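Local coordinates for protein bacillaene synthase decarboxylase PksI (Bacillus subtilis, PDB 4Q1K) that decarboxylates the carrier-tethered 3-methylglutaconyl group to a 3-methylcrotonyl group during synthesis of the antibiotic bacillaene, at residues H22-L27 with Q50-D55; I35-Q40 with V72-Y77; T43-F48 with D78-S83. The protein carries 1 engineered substitution. All coordinates share one frame; numbering follows the deposited sequence.

Contact 1: H22-L27 with Q50-D55; sequences HSVVEL and QELTDD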
ATOM      1  N   HIS B  22     -16.240 -29.262  21.437  1.00 48.51           N
ATOM      2  CA  HIS B  22     -16.199 -30.253  20.369  1.00 48.05           C
ATOM      3  C   HIS B  22     -14.794 -30.839  20.227  1.00 46.56           C
ATOM      4  O   HIS B  22     -14.566 -31.725  19.412  1.00 46.48           O
ATOM      5  CB  HIS B  22     -16.813 -29.697  19.071  1.00 42.47           C
ATOM      6  CG  HIS B  22     -18.245 -29.269  19.235  1.00 51.11           C
ATOM      7  ND1 HIS B  22     -19.276 -30.166  19.495  1.00 51.61           N
ATOM      8  CD2 HIS B  22     -18.815 -28.038  19.221  1.00 51.00           C
ATOM      9  CE1 HIS B  22     -20.419 -29.504  19.596  1.00 55.35           C
ATOM     10  NE2 HIS B  22     -20.169 -28.211  19.435  1.00 55.89           N
ATOM     11  N   SER B  23     -13.883 -30.391  21.088  1.00 42.43           N
ATOM     12  CA  SER B  23     -12.492 -30.802  20.999  1.00 43.17           C
ATOM     13  C   SER B  23     -11.837 -30.520  19.651  1.00 38.53           C
ATOM     14  O   SER B  23     -10.865 -31.185  19.338  1.00 40.42           O
ATOM     15  CB  SER B  23     -12.376 -32.306  21.290  1.00 48.58           C
ATOM     16  OG  SER B  23     -12.372 -32.541  22.675  1.00 57.28           O
ATOM     17  N   VAL B  24     -12.329 -29.578  18.830  1.00 31.50           N
ATOM     18  CA  VAL B  24     -11.605 -29.374  17.579  1.00 29.92           C
ATOM     19  C   VAL B  24     -10.852 -28.041  17.661  1.00 29.33           C
ATOM     20  O   VAL B  24     -10.183 -27.680  16.717  1.00 27.83           O
ATOM     21  CB  VAL B  24     -12.469 -29.526  16.291  1.00 29.15           C
ATOM     22  CG1 VAL B  24     -13.002 -30.989  16.174  1.00 32.05           C
ATOM     23  CG2 VAL B  24     -13.572 -28.466  16.201  1.00 26.91           C
ATOM     24  N   VAL B  25     -10.952 -27.351  18.808  1.00 30.22           N
ATOM     25  CA  VAL B  25     -10.028 -26.203  19.109  1.00 27.00           C
ATOM     26  C   VAL B  25      -9.315 -26.531  20.418  1.00 31.29           C
ATOM     27  O   VAL B  25      -9.960 -26.913  21.403  1.00 29.92           O
ATOM     28  CB  VAL B  25     -10.705 -24.830  19.125  1.00 27.53           C
ATOM     29  CG1 VAL B  25      -9.843 -23.730  19.744  1.00 26.41           C
ATOM     30  CG2 VAL B  25     -11.249 -24.408  17.765  1.00 26.86           C
ATOM     31  N   GLU B  26      -7.987 -26.388  20.465  1.00 29.85           N
ATOM     32  CA  GLU B  26      -7.255 -26.604  21.744  1.00 29.19           C
ATOM     33  C   GLU B  26      -6.762 -25.209  22.197  1.00 28.84           C
ATOM     34  O   GLU B  26      -6.141 -24.468  21.359  1.00 26.94           O
ATOM     35  CB  GLU B  26      -6.060 -27.522  21.494  1.00 33.59           C
ATOM     36  CG  GLU B  26      -5.184 -27.893  22.718  1.00 39.71           C
ATOM     37  CD  GLU B  26      -3.766 -28.367  22.290  1.00 53.44           C
ATOM     38  OE1 GLU B  26      -3.020 -27.609  21.587  1.00 50.97           O
ATOM     39  OE2 GLU B  26      -3.364 -29.495  22.656  1.00 54.43           O
ATOM     40  N   LEU B  27      -7.034 -24.803  23.453  1.00 27.78           N
ATOM     41  CA  LEU B  27      -6.385 -23.592  24.022  1.00 32.04           C
ATOM     42  C   LEU B  27      -5.235 -24.004  24.885  1.00 33.03           C
ATOM     43  O   LEU B  27      -5.406 -24.845  25.800  1.00 30.99           O
ATOM     44  CB  LEU B  27      -7.294 -22.806  24.977  1.00 33.05           C
ATOM     45  CG  LEU B  27      -8.545 -22.170  24.475  1.00 33.47           C
ATOM     46  CD1 LEU B  27      -9.407 -21.527  25.574  1.00 30.50           C
ATOM     47  CD2 LEU B  27      -8.199 -21.223  23.378  1.00 35.98           C
ATOM     48  N   GLN B  50     -19.563 -27.237  11.635  1.00 26.75           N
ATOM     49  CA  GLN B  50     -20.328 -26.677  12.776  1.00 30.25           C
ATOM     50  C   GLN B  50     -19.496 -26.762  14.060  1.00 28.71           C
ATOM     51  O   GLN B  50     -19.499 -25.818  14.874  1.00 28.90           O
ATOM     52  CB  GLN B  50     -21.674 -27.479  13.002  1.00 32.28           C
ATOM     53  CG  GLN B  50     -22.610 -26.722  13.946  1.00 35.70           C
ATOM     54  CD  GLN B  50     -22.921 -25.329  13.394  1.00 37.18           C
ATOM     55  OE1 GLN B  50     -23.426 -25.201  12.280  1.00 42.74           O
ATOM     56  NE2 GLN B  50     -22.552 -24.280  14.121  1.00 38.23           N
ATOM     57  N   GLU B  51     -18.683 -27.824  14.193  1.00 29.76           N
ATOM     58  CA  GLU B  51     -17.907 -28.011  15.447  1.00 29.99           C
ATOM     59  C   GLU B  51     -16.807 -26.909  15.534  1.00 28.95           C
ATOM     60  O   GLU B  51     -16.587 -26.284  16.613  1.00 27.70           O
ATOM     61  CB  GLU B  51     -17.270 -29.381  15.491  1.00 33.12           C
ATOM     62  CG  GLU B  51     -18.295 -30.535  15.708  1.00 36.67           C
ATOM     63  CD  GLU B  51     -19.003 -30.970  14.400  1.00 43.18           C
ATOM     64  OE1 GLU B  51     -18.555 -30.658  13.225  1.00 41.91           O
ATOM     65  OE2 GLU B  51     -20.085 -31.621  14.528  1.00 47.46           O
ATOM     66  N   LEU B  52     -16.123 -26.709  14.414  1.00 29.60           N
ATOM     67  CA  LEU B  52     -15.022 -25.713  14.385  1.00 27.15           C
ATOM     68  C   LEU B  52     -15.611 -24.361  14.601  1.00 28.43           C
ATOM     69  O   LEU B  52     -15.045 -23.532  15.317  1.00 27.04           O
ATOM     70  CB  LEU B  52     -14.170 -25.782  13.076  1.00 25.03           C
ATOM     71  CG  LEU B  52     -12.951 -24.808  13.107  1.00 23.46           C
ATOM     72  CD1 LEU B  52     -11.967 -25.144  14.248  1.00 27.55           C
ATOM     73  CD2 LEU B  52     -12.196 -24.894  11.766  1.00 24.00           C
ATOM     74  N   THR B  53     -16.737 -24.099  13.972  1.00 29.85           N
ATOM     75  CA  THR B  53     -17.403 -22.803  14.108  1.00 29.06           C
ATOM     76  C   THR B  53     -17.765 -22.540  15.595  1.00 30.67           C
ATOM     77  O   THR B  53     -17.399 -21.480  16.175  1.00 27.83           O
ATOM     78  CB  THR B  53     -18.690 -22.802  13.234  1.00 30.42           C
ATOM     79  OG1 THR B  53     -18.282 -22.880  11.863  1.00 30.57           O
ATOM     80  CG2 THR B  53     -19.532 -21.519  13.483  1.00 35.06           C
ATOM     81  N   ASP B  54     -18.470 -23.482  16.236  1.00 28.46           N
ATOM     82  CA  ASP B  54     -18.822 -23.321  17.655  1.00 31.13           C
ATOM     83  C   ASP B  54     -17.567 -23.209  18.562  1.00 29.94           C
ATOM     84  O   ASP B  54     -17.544 -22.378  19.481  1.00 28.63           O
ATOM     85  CB  ASP B  54     -19.609 -24.533  18.190  1.00 35.51           C
ATOM     86  CG  ASP B  54     -20.978 -24.749  17.521  1.00 39.78           C
ATOM     87  OD1 ASP B  54     -21.530 -23.791  16.946  1.00 40.12           O
ATOM     88  OD2 ASP B  54     -21.488 -25.914  17.627  1.00 42.28           O
ATOM     89  N   ASP B  55     -16.567 -24.072  18.356  1.00 29.66           N
ATOM     90  CA  ASP B  55     -15.373 -24.091  19.217  1.00 29.90           C
ATOM     91  C   ASP B  55     -14.529 -22.804  19.026  1.00 28.72           C
ATOM     92  O   ASP B  55     -13.983 -22.300  20.011  1.00 28.24           O
ATOM     93  CB  ASP B  55     -14.494 -25.332  18.987  1.00 31.27           C
ATOM     94  CG  ASP B  55     -15.057 -26.589  19.623  1.00 41.39           C
ATOM     95  OD1 ASP B  55     -16.218 -26.531  20.149  1.00 38.81           O
ATOM     96  OD2 ASP B  55     -14.324 -27.620  19.582  1.00 39.47           O
TER
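At the edge of the crotonase-fold core, the turn leading into strand 25-31 is held on the start of helix 50-65 largely through the carboxylate of Asp55. His22 N donates to Asp55 OD1 at 3.0 Å, and OD1 accepts with its syn lone pair, on the side of OD2. That other oxygen, Asp55 OD2, takes Val24 N at 2.9 Å, nearly in line with its C-O bond (N-H...O 163°), and a weak bond from Val25 N. The imidazole of His22 lies over the helix start with its plane 19° from the Asp55 carboxylate. Its NE2 makes a weak bond to Asp54 OD2 at 3.2 Å, while Gln50 NE2 holds Asp54 OD1 from above the carboxylate plane. Glu51 meets the same ring with its methylene CG, off-centre and 4.1 Å from the centroid, and its carboxylate leads away. Beside these bonds, Val24 CG2 rests against Leu52 N, and Val25 CG2 touches Leu52 CD1 at 3.7 Å and Asp55 CB. With CG1 of Val25 anti to the backbone N (chi1 166°), CG2 stands beside that N and reaches both. A buried carboxylate gripped by several backbone N-H groups probably stays ionised, and the two good bonds, with the weak third, hold the course of the turn.

Contact 2: I35-Q40 with V72-Y77; sequences IQVKMQ and VILTGY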
ATOM      1  N   ILE B  35      -1.938 -16.714  24.929  1.00 20.42           N
ATOM      2  CA  ILE B  35      -2.904 -17.807  24.764  1.00 21.18           C
ATOM      3  C   ILE B  35      -2.812 -18.225  23.281  1.00 19.57           C
ATOM      4  O   ILE B  35      -2.877 -17.369  22.389  1.00 22.15           O
ATOM      5  CB  ILE B  35      -4.334 -17.337  25.165  1.00 21.86           C
ATOM      6  CG1 ILE B  35      -5.373 -18.461  25.167  1.00 25.84           C
ATOM      7  CG2 ILE B  35      -4.813 -16.127  24.343  1.00 20.39           C
ATOM      8  CD1 ILE B  35      -5.023 -19.581  26.073  1.00 31.08           C
ATOM      9  N   GLN B  36      -2.690 -19.511  23.081  1.00 22.62           N
ATOM     10  CA  GLN B  36      -2.675 -20.117  21.738  1.00 21.16           C
ATOM     11  C   GLN B  36      -4.002 -20.782  21.455  1.00 24.36           C
ATOM     12  O   GLN B  36      -4.515 -21.575  22.282  1.00 23.63           O
ATOM     13  CB  GLN B  36      -1.480 -21.055  21.582  1.00 22.32           C
ATOM     14  CG  GLN B  36      -1.424 -21.792  20.227  1.00 24.41           C
ATOM     15  CD  GLN B  36      -0.203 -22.703  20.229  1.00 28.14           C
ATOM     16  OE1 GLN B  36       0.897 -22.215  20.109  1.00 31.81           O
ATOM     17  NE2 GLN B  36      -0.381 -23.957  20.495  1.00 30.83           N
ATOM     18  N   VAL B  37      -4.604 -20.385  20.326  1.00 23.27           N
ATOM     19  CA  VAL B  37      -5.871 -20.996  19.834  1.00 23.96           C
ATOM     20  C   VAL B  37      -5.509 -21.912  18.645  1.00 23.61           C
ATOM     21  O   VAL B  37      -5.161 -21.424  17.594  1.00 21.69           O
ATOM     22  CB  VAL B  37      -6.912 -19.934  19.431  1.00 22.43           C
ATOM     23  CG1 VAL B  37      -8.234 -20.562  18.882  1.00 24.67           C
ATOM     24  CG2 VAL B  37      -7.253 -19.032  20.643  1.00 21.18           C
ATOM     25  N   LYS B  38      -5.495 -23.238  18.862  1.00 22.51           N
ATOM     26  CA  LYS B  38      -5.067 -24.138  17.797  1.00 22.42           C
ATOM     27  C   LYS B  38      -6.304 -24.820  17.204  1.00 24.56           C
ATOM     28  O   LYS B  38      -6.959 -25.648  17.873  1.00 25.70           O
ATOM     29  CB  LYS B  38      -4.197 -25.232  18.377  1.00 24.95           C
ATOM     30  CG  LYS B  38      -3.777 -26.217  17.275  1.00 26.67           C
ATOM     31  CD  LYS B  38      -2.765 -27.199  17.850  1.00 33.70           C
ATOM     32  CE  LYS B  38      -2.399 -28.323  16.880  1.00 35.87           C
ATOM     33  NZ  LYS B  38      -1.404 -29.087  17.676  1.00 37.15           N
ATOM     34  N   MET B  39      -6.523 -24.598  15.921  1.00 23.37           N
ATOM     35  CA  MET B  39      -7.639 -25.237  15.178  1.00 22.98           C
ATOM     36  C   MET B  39      -7.158 -26.631  14.745  1.00 27.11           C
ATOM     37  O   MET B  39      -6.108 -26.758  14.064  1.00 25.22           O
ATOM     38  CB  MET B  39      -7.896 -24.402  13.910  1.00 21.08           C
ATOM     39  CG  MET B  39      -8.390 -23.031  14.340  1.00 22.47           C
ATOM     40  SD  MET B  39      -8.837 -21.989  12.951  1.00 22.50           S
ATOM     41  CE  MET B  39      -7.168 -21.568  12.335  1.00 22.90           C
ATOM     42  N   GLN B  40      -7.938 -27.651  15.076  1.00 24.92           N
ATOM     43  CA  GLN B  40      -7.564 -29.029  14.802  1.00 25.36           C
ATOM     44  C   GLN B  40      -8.804 -29.905  14.567  1.00 27.95           C
ATOM     45  O   GLN B  40      -8.973 -30.976  15.190  1.00 27.75           O
ATOM     46  CB  GLN B  40      -6.636 -29.591  15.882  1.00 26.25           C
ATOM     47  CG  GLN B  40      -7.213 -29.448  17.295  1.00 32.89           C
ATOM     48  CD  GLN B  40      -6.364 -30.089  18.406  1.00 33.77           C
ATOM     49  OE1 GLN B  40      -6.900 -30.426  19.473  1.00 41.23           O
ATOM     50  NE2 GLN B  40      -5.072 -30.284  18.159  1.00 34.46           N
ATOM     51  N   VAL B  72      -2.672 -13.181  21.456  1.00 18.11           N
ATOM     52  CA  VAL B  72      -3.269 -14.424  21.077  1.00 18.41           C
ATOM     53  C   VAL B  72      -2.571 -14.969  19.826  1.00 18.27           C
ATOM     54  O   VAL B  72      -2.289 -14.185  18.896  1.00 19.59           O
ATOM     55  CB  VAL B  72      -4.765 -14.206  20.647  1.00 20.32           C
ATOM     56  CG1 VAL B  72      -5.372 -15.516  20.115  1.00 21.29           C
ATOM     57  CG2 VAL B  72      -5.583 -13.507  21.783  1.00 20.92           C
ATOM     58  N   ILE B  73      -2.259 -16.272  19.811  1.00 18.10           N
ATOM     59  CA  ILE B  73      -1.742 -16.914  18.588  1.00 18.80           C
ATOM     60  C   ILE B  73      -2.852 -17.849  18.065  1.00 19.07           C
ATOM     61  O   ILE B  73      -3.227 -18.764  18.759  1.00 23.01           O
ATOM     62  CB  ILE B  73      -0.488 -17.757  18.886  1.00 18.87           C
ATOM     63  CG1 ILE B  73       0.653 -16.887  19.501  1.00 20.37           C
ATOM     64  CG2 ILE B  73      -0.017 -18.505  17.618  1.00 19.02           C
ATOM     65  CD1 ILE B  73       1.806 -17.734  20.084  1.00 21.23           C
ATOM     66  N   LEU B  74      -3.306 -17.571  16.856  1.00 18.50           N
ATOM     67  CA  LEU B  74      -4.342 -18.358  16.145  1.00 19.25           C
ATOM     68  C   LEU B  74      -3.584 -19.209  15.105  1.00 21.91           C
ATOM     69  O   LEU B  74      -2.826 -18.669  14.277  1.00 18.31           O
ATOM     70  CB  LEU B  74      -5.388 -17.473  15.437  1.00 19.98           C
ATOM     71  CG  LEU B  74      -6.403 -18.163  14.534  1.00 20.45           C
ATOM     72  CD1 LEU B  74      -7.255 -19.094  15.466  1.00 19.54           C
ATOM     73  CD2 LEU B  74      -7.296 -17.088  13.934  1.00 20.08           C
ATOM     74  N   THR B  75      -3.724 -20.539  15.186  1.00 18.92           N
ATOM     75  CA  THR B  75      -2.913 -21.376  14.254  1.00 21.99           C
ATOM     76  C   THR B  75      -3.647 -22.643  13.950  1.00 21.53           C
ATOM     77  O   THR B  75      -4.689 -22.935  14.621  1.00 20.84           O
ATOM     78  CB  THR B  75      -1.521 -21.709  14.885  1.00 22.17           C
ATOM     79  OG1 THR B  75      -0.612 -22.199  13.859  1.00 23.28           O
ATOM     80  CG2 THR B  75      -1.609 -22.763  16.089  1.00 20.64           C
ATOM     81  N   GLY B  76      -3.116 -23.446  13.023  1.00 20.47           N
ATOM     82  CA  GLY B  76      -3.798 -24.686  12.580  1.00 20.91           C
ATOM     83  C   GLY B  76      -3.057 -25.925  13.074  1.00 22.30           C
ATOM     84  O   GLY B  76      -2.374 -25.882  14.108  1.00 24.53           O
ATOM     85  N   TYR B  77      -3.170 -27.039  12.342  1.00 20.93           N
ATOM     86  CA  TYR B  77      -2.422 -28.223  12.652  1.00 21.90           C
ATOM     87  C   TYR B  77      -1.756 -28.686  11.355  1.00 22.08           C
ATOM     88  O   TYR B  77      -2.331 -28.487  10.258  1.00 22.34           O
ATOM     89  CB  TYR B  77      -3.352 -29.346  13.274  1.00 24.72           C
ATOM     90  CG  TYR B  77      -4.225 -29.946  12.166  1.00 26.25           C
ATOM     91  CD1 TYR B  77      -3.838 -31.149  11.514  1.00 27.05           C
ATOM     92  CD2 TYR B  77      -5.373 -29.287  11.735  1.00 25.43           C
ATOM     93  CE1 TYR B  77      -4.588 -31.681  10.459  1.00 27.79           C
ATOM     94  CE2 TYR B  77      -6.114 -29.793  10.653  1.00 27.54           C
ATOM     95  CZ  TYR B  77      -5.700 -30.972  10.035  1.00 28.11           C
ATOM     96  OH  TYR B  77      -6.441 -31.467   8.972  1.00 28.35           O
TER
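Ile73 N to Ile35 O at 2.9 Å begins a ladder of four backbone bonds between two parallel strands, whose axes run 12° apart. It continues with Val37 N to Ile73 O, Thr75 N to Val37 O and Met39 N to Thr75 O, the last almost straight at 175°. On the face bearing Ile35, Val37, Val72 and Leu74, Ile35 CG2 lies beside Val72 CG2 at 3.7 Å, both side chains pointing the same way. Val37 divides its branches: CG2 goes to Val72 CG1 and CG1 crosses to Leu74 CD1 at 3.8 Å. Met39 folds back at its last torsion (chi3 -74°), which brings CE to 4.0 Å from Leu74 CD1 and against Thr75 O. On the other face the extended Lys38 chain runs past Gly76 O, CG at 3.5 Å, and its CE reaches Tyr77 CB at 3.9 Å. Tyr77 presents the edge of its ring to Met39 O, which lies 3.5 Å from CD2. Thr75 OG1 is taken up by Ala119 O, tying the end of strand 71-75 to strand 116-120. The pair belongs to a right-handed beta-alpha-beta unit: helix 50-65 covers Ile35 and Val37 through Leu56, Ala59 and Ile63, helix 201-215 packs on Gln36 and Ile73 from the opposite face, and strands 25-31 and 116-120 flank the pair.

Contact 3: T43-F48 with D78-S83; sequences THKNAF and DNYFAS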
ATOM      1  N   THR B  43     -10.816 -34.060  10.624  1.00 34.34           N
ATOM      2  CA  THR B  43     -11.845 -34.581   9.728  1.00 36.03           C
ATOM      3  C   THR B  43     -12.115 -33.598   8.606  1.00 36.08           C
ATOM      4  O   THR B  43     -12.157 -34.007   7.446  1.00 36.56           O
ATOM      5  CB  THR B  43     -13.186 -34.783  10.425  1.00 36.43           C
ATOM      6  OG1 THR B  43     -12.969 -35.692  11.464  1.00 46.15           O
ATOM      7  CG2 THR B  43     -14.223 -35.416   9.462  1.00 41.20           C
ATOM      8  N   HIS B  44     -12.270 -32.308   8.916  1.00 30.10           N
ATOM      9  CA  HIS B  44     -12.563 -31.341   7.876  1.00 30.72           C
ATOM     10  C   HIS B  44     -11.389 -30.485   7.392  1.00 28.10           C
ATOM     11  O   HIS B  44     -11.600 -29.457   6.742  1.00 26.99           O
ATOM     12  CB  HIS B  44     -13.641 -30.425   8.322  1.00 32.70           C
ATOM     13  CG  HIS B  44     -14.922 -31.136   8.629  1.00 37.89           C
ATOM     14  ND1 HIS B  44     -15.116 -31.842   9.803  1.00 37.37           N
ATOM     15  CD2 HIS B  44     -16.078 -31.248   7.916  1.00 38.45           C
ATOM     16  CE1 HIS B  44     -16.335 -32.365   9.802  1.00 40.44           C
ATOM     17  NE2 HIS B  44     -16.938 -32.024   8.673  1.00 42.16           N
ATOM     18  N   LYS B  45     -10.159 -30.857   7.742  1.00 27.42           N
ATOM     19  CA  LYS B  45      -8.981 -30.038   7.361  1.00 28.89           C
ATOM     20  C   LYS B  45      -9.179 -28.576   7.756  1.00 26.73           C
ATOM     21  O   LYS B  45      -8.836 -27.634   7.003  1.00 26.91           O
ATOM     22  CB  LYS B  45      -8.731 -30.180   5.862  1.00 30.74           C
ATOM     23  CG  LYS B  45      -8.477 -31.644   5.494  1.00 36.63           C
ATOM     24  CD  LYS B  45      -9.138 -31.946   4.169  1.00 47.49           C
ATOM     25  CE  LYS B  45      -8.102 -32.176   3.092  1.00 53.33           C
ATOM     26  NZ  LYS B  45      -7.641 -33.594   3.173  1.00 54.97           N
ATOM     27  N   ASN B  46      -9.736 -28.347   8.957  1.00 26.46           N
ATOM     28  CA  ASN B  46      -9.978 -26.953   9.402  1.00 25.59           C
ATOM     29  C   ASN B  46     -10.909 -26.143   8.539  1.00 23.94           C
ATOM     30  O   ASN B  46     -10.908 -24.908   8.565  1.00 23.08           O
ATOM     31  CB  ASN B  46      -8.631 -26.206   9.656  1.00 25.16           C
ATOM     32  CG  ASN B  46      -7.977 -26.604  10.952  1.00 28.88           C
ATOM     33  OD1 ASN B  46      -6.837 -26.156  11.251  1.00 30.36           O
ATOM     34  ND2 ASN B  46      -8.634 -27.471  11.721  1.00 23.41           N
ATOM     35  N   ALA B  47     -11.772 -26.826   7.744  1.00 24.30           N
ATOM     36  CA  ALA B  47     -12.865 -26.095   7.126  1.00 23.79           C
ATOM     37  C   ALA B  47     -13.873 -25.812   8.268  1.00 26.56           C
ATOM     38  O   ALA B  47     -13.779 -26.477   9.344  1.00 26.09           O
ATOM     39  CB  ALA B  47     -13.493 -26.880   5.981  1.00 24.89           C
ATOM     40  N   PHE B  48     -14.748 -24.825   8.021  1.00 24.95           N
ATOM     41  CA  PHE B  48     -15.683 -24.283   9.004  1.00 25.70           C
ATOM     42  C   PHE B  48     -16.850 -25.225   9.198  1.00 26.73           C
ATOM     43  O   PHE B  48     -18.028 -24.896   8.858  1.00 28.24           O
ATOM     44  CB  PHE B  48     -16.166 -22.882   8.545  1.00 25.34           C
ATOM     45  CG  PHE B  48     -15.107 -21.800   8.638  1.00 30.15           C
ATOM     46  CD1 PHE B  48     -14.208 -21.741   9.694  1.00 35.97           C
ATOM     47  CD2 PHE B  48     -15.074 -20.798   7.683  1.00 24.69           C
ATOM     48  CE1 PHE B  48     -13.304 -20.673   9.776  1.00 38.72           C
ATOM     49  CE2 PHE B  48     -14.136 -19.731   7.728  1.00 28.36           C
ATOM     50  CZ  PHE B  48     -13.236 -19.693   8.749  1.00 31.65           C
ATOM     51  N   ASP B  78      -0.586 -29.321  11.517  1.00 24.23           N
ATOM     52  CA  ASP B  78       0.137 -29.951  10.372  1.00 27.02           C
ATOM     53  C   ASP B  78       0.172 -28.983   9.202  1.00 22.61           C
ATOM     54  O   ASP B  78       0.653 -27.853   9.346  1.00 25.50           O
ATOM     55  CB  ASP B  78      -0.535 -31.289   9.976  1.00 26.90           C
ATOM     56  CG  ASP B  78      -0.315 -32.383  11.049  1.00 37.22           C
ATOM     57  OD1 ASP B  78       0.501 -32.161  11.989  1.00 34.75           O
ATOM     58  OD2 ASP B  78      -0.982 -33.428  10.951  1.00 39.83           O
ATOM     59  N   ASN B  79      -0.355 -29.393   8.053  1.00 23.90           N
ATOM     60  CA  ASN B  79      -0.348 -28.561   6.859  1.00 23.30           C
ATOM     61  C   ASN B  79      -1.560 -27.632   6.579  1.00 22.40           C
ATOM     62  O   ASN B  79      -1.689 -27.096   5.479  1.00 22.50           O
ATOM     63  CB  ASN B  79      -0.016 -29.463   5.620  1.00 28.01           C
ATOM     64  CG  ASN B  79      -1.049 -30.561   5.427  1.00 33.60           C
ATOM     65  OD1 ASN B  79      -1.723 -30.991   6.412  1.00 32.70           O
ATOM     66  ND2 ASN B  79      -1.231 -31.013   4.179  1.00 33.78           N
ATOM     67  N   TYR B  80      -2.486 -27.420   7.530  1.00 21.86           N
ATOM     68  CA  TYR B  80      -3.704 -26.636   7.292  1.00 21.87           C
ATOM     69  C   TYR B  80      -3.793 -25.522   8.344  1.00 20.49           C
ATOM     70  O   TYR B  80      -3.787 -25.793   9.548  1.00 21.94           O
ATOM     71  CB  TYR B  80      -4.953 -27.553   7.502  1.00 21.68           C
ATOM     72  CG  TYR B  80      -5.175 -28.337   6.175  1.00 27.06           C
ATOM     73  CD1 TYR B  80      -5.782 -27.695   5.100  1.00 32.27           C
ATOM     74  CD2 TYR B  80      -4.613 -29.589   5.972  1.00 30.70           C
ATOM     75  CE1 TYR B  80      -5.926 -28.329   3.864  1.00 38.97           C
ATOM     76  CE2 TYR B  80      -4.764 -30.260   4.737  1.00 34.63           C
ATOM     77  CZ  TYR B  80      -5.420 -29.610   3.705  1.00 38.47           C
ATOM     78  OH  TYR B  80      -5.601 -30.158   2.438  1.00 39.44           O
ATOM     79  N   PHE B  81      -3.913 -24.323   7.887  1.00 20.24           N
ATOM     80  CA  PHE B  81      -4.309 -23.264   8.811  1.00 18.82           C
ATOM     81  C   PHE B  81      -5.884 -23.321   8.914  1.00 19.54           C
ATOM     82  O   PHE B  81      -6.461 -23.610   9.949  1.00 21.89           O
ATOM     83  CB  PHE B  81      -3.887 -21.856   8.262  1.00 17.90           C
ATOM     84  CG  PHE B  81      -4.405 -20.705   9.101  1.00 17.96           C
ATOM     85  CD1 PHE B  81      -3.891 -20.513  10.427  1.00 19.13           C
ATOM     86  CD2 PHE B  81      -5.416 -19.844   8.609  1.00 18.13           C
ATOM     87  CE1 PHE B  81      -4.360 -19.426  11.223  1.00 19.58           C
ATOM     88  CE2 PHE B  81      -5.923 -18.791   9.389  1.00 16.54           C
ATOM     89  CZ  PHE B  81      -5.385 -18.591  10.686  1.00 19.02           C
ATOM     90  N   ALA B  82      -6.564 -23.060   7.799  1.00 21.47           N
ATOM     91  CA  ALA B  82      -8.034 -22.985   7.816  1.00 19.70           C
ATOM     92  C   ALA B  82      -8.466 -23.066   6.360  1.00 20.55           C
ATOM     93  O   ALA B  82      -7.908 -22.402   5.489  1.00 23.06           O
ATOM     94  CB  ALA B  82      -8.613 -21.734   8.535  1.00 21.02           C
ATOM     95  N   SER B  83      -9.513 -23.848   6.086  1.00 21.72           N
ATOM     96  CA  SER B  83      -9.819 -24.200   4.685  1.00 19.80           C
ATOM     97  C   SER B  83     -11.138 -23.564   4.245  1.00 22.20           C
ATOM     98  O   SER B  83     -11.602 -23.838   3.148  1.00 23.12           O
ATOM     99  CB  SER B  83     -10.042 -25.749   4.644  1.00 20.76           C
ATOM    100  OG  SER B  83      -8.796 -26.351   4.623  1.00 25.40           O
TER
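Lys45 lays its aliphatic chain over the ring of Tyr80, joining the loop after strand 34-39 to the loop after strand 71-75. Its CB sits 3.8 Å from the ring centroid and only 6° off the normal, a CH-pi contact over the middle of the face. CG continues across the ring, 4.0 Å from Tyr80 CE2. Bends at chi2 and chi3 bring CE to 3.3 Å from Tyr80 OH; a further bend at chi4 leaves NZ 4.1 Å from that oxygen. With CG beside its own backbone N (chi1 -59°), the lysine follows the ring toward the hydroxyl end. Its carbonyl is also engaged: Ser83 OG donates to Lys45 O at 2.7 Å, tilted 21° from the carbonyl plane. One residue on, Ser83 N bonds to Asn46 O at 3.0 Å, a straight N-H approaching from well above the carbonyl plane. The same serine therefore secures two successive carbonyls of the type I' turn His44-Ala47, a turn closed by Ala47 N to His44 O. Ala47 CB and Ser83 CB pack at 3.9 Å beside these bonds. The Tyr80 ring also makes an edge-to-face contact with His123, whose backbone bonds to Asn79, Phe81 and Ala82; Ile125, also of strand 123-125, bonds to Ala82. Helix 127-133 touches Phe48 and Ala82 through Met131, while Met39 of strand 34-39 packs against Asn46 and Ala82.

The three contacts lie 11 to 12 Å apart, centre to centre, and their segments interleave along the chain: 22-27, 35-40, 43-48, 50-55, 72-77, 78-83. Contacts 1 and 2 share a sheet, since strand 25-31 runs antiparallel beside strand 34-39, with Val24 O to Gln40 N and Glu26 O to Lys38 N as probable bonds. Contact 3 continues from the ends of both strands of contact 2, and Met39 and Tyr77 touch its loops. Leu52 of contact 1 packs CD2 on the carbonyls of Asn46 and Ala47. Together they tie the sheet edge, the crossover helix 50-65 and the loops beyond the strands into one part of the crotonase-like subunit, away from the active-site His249.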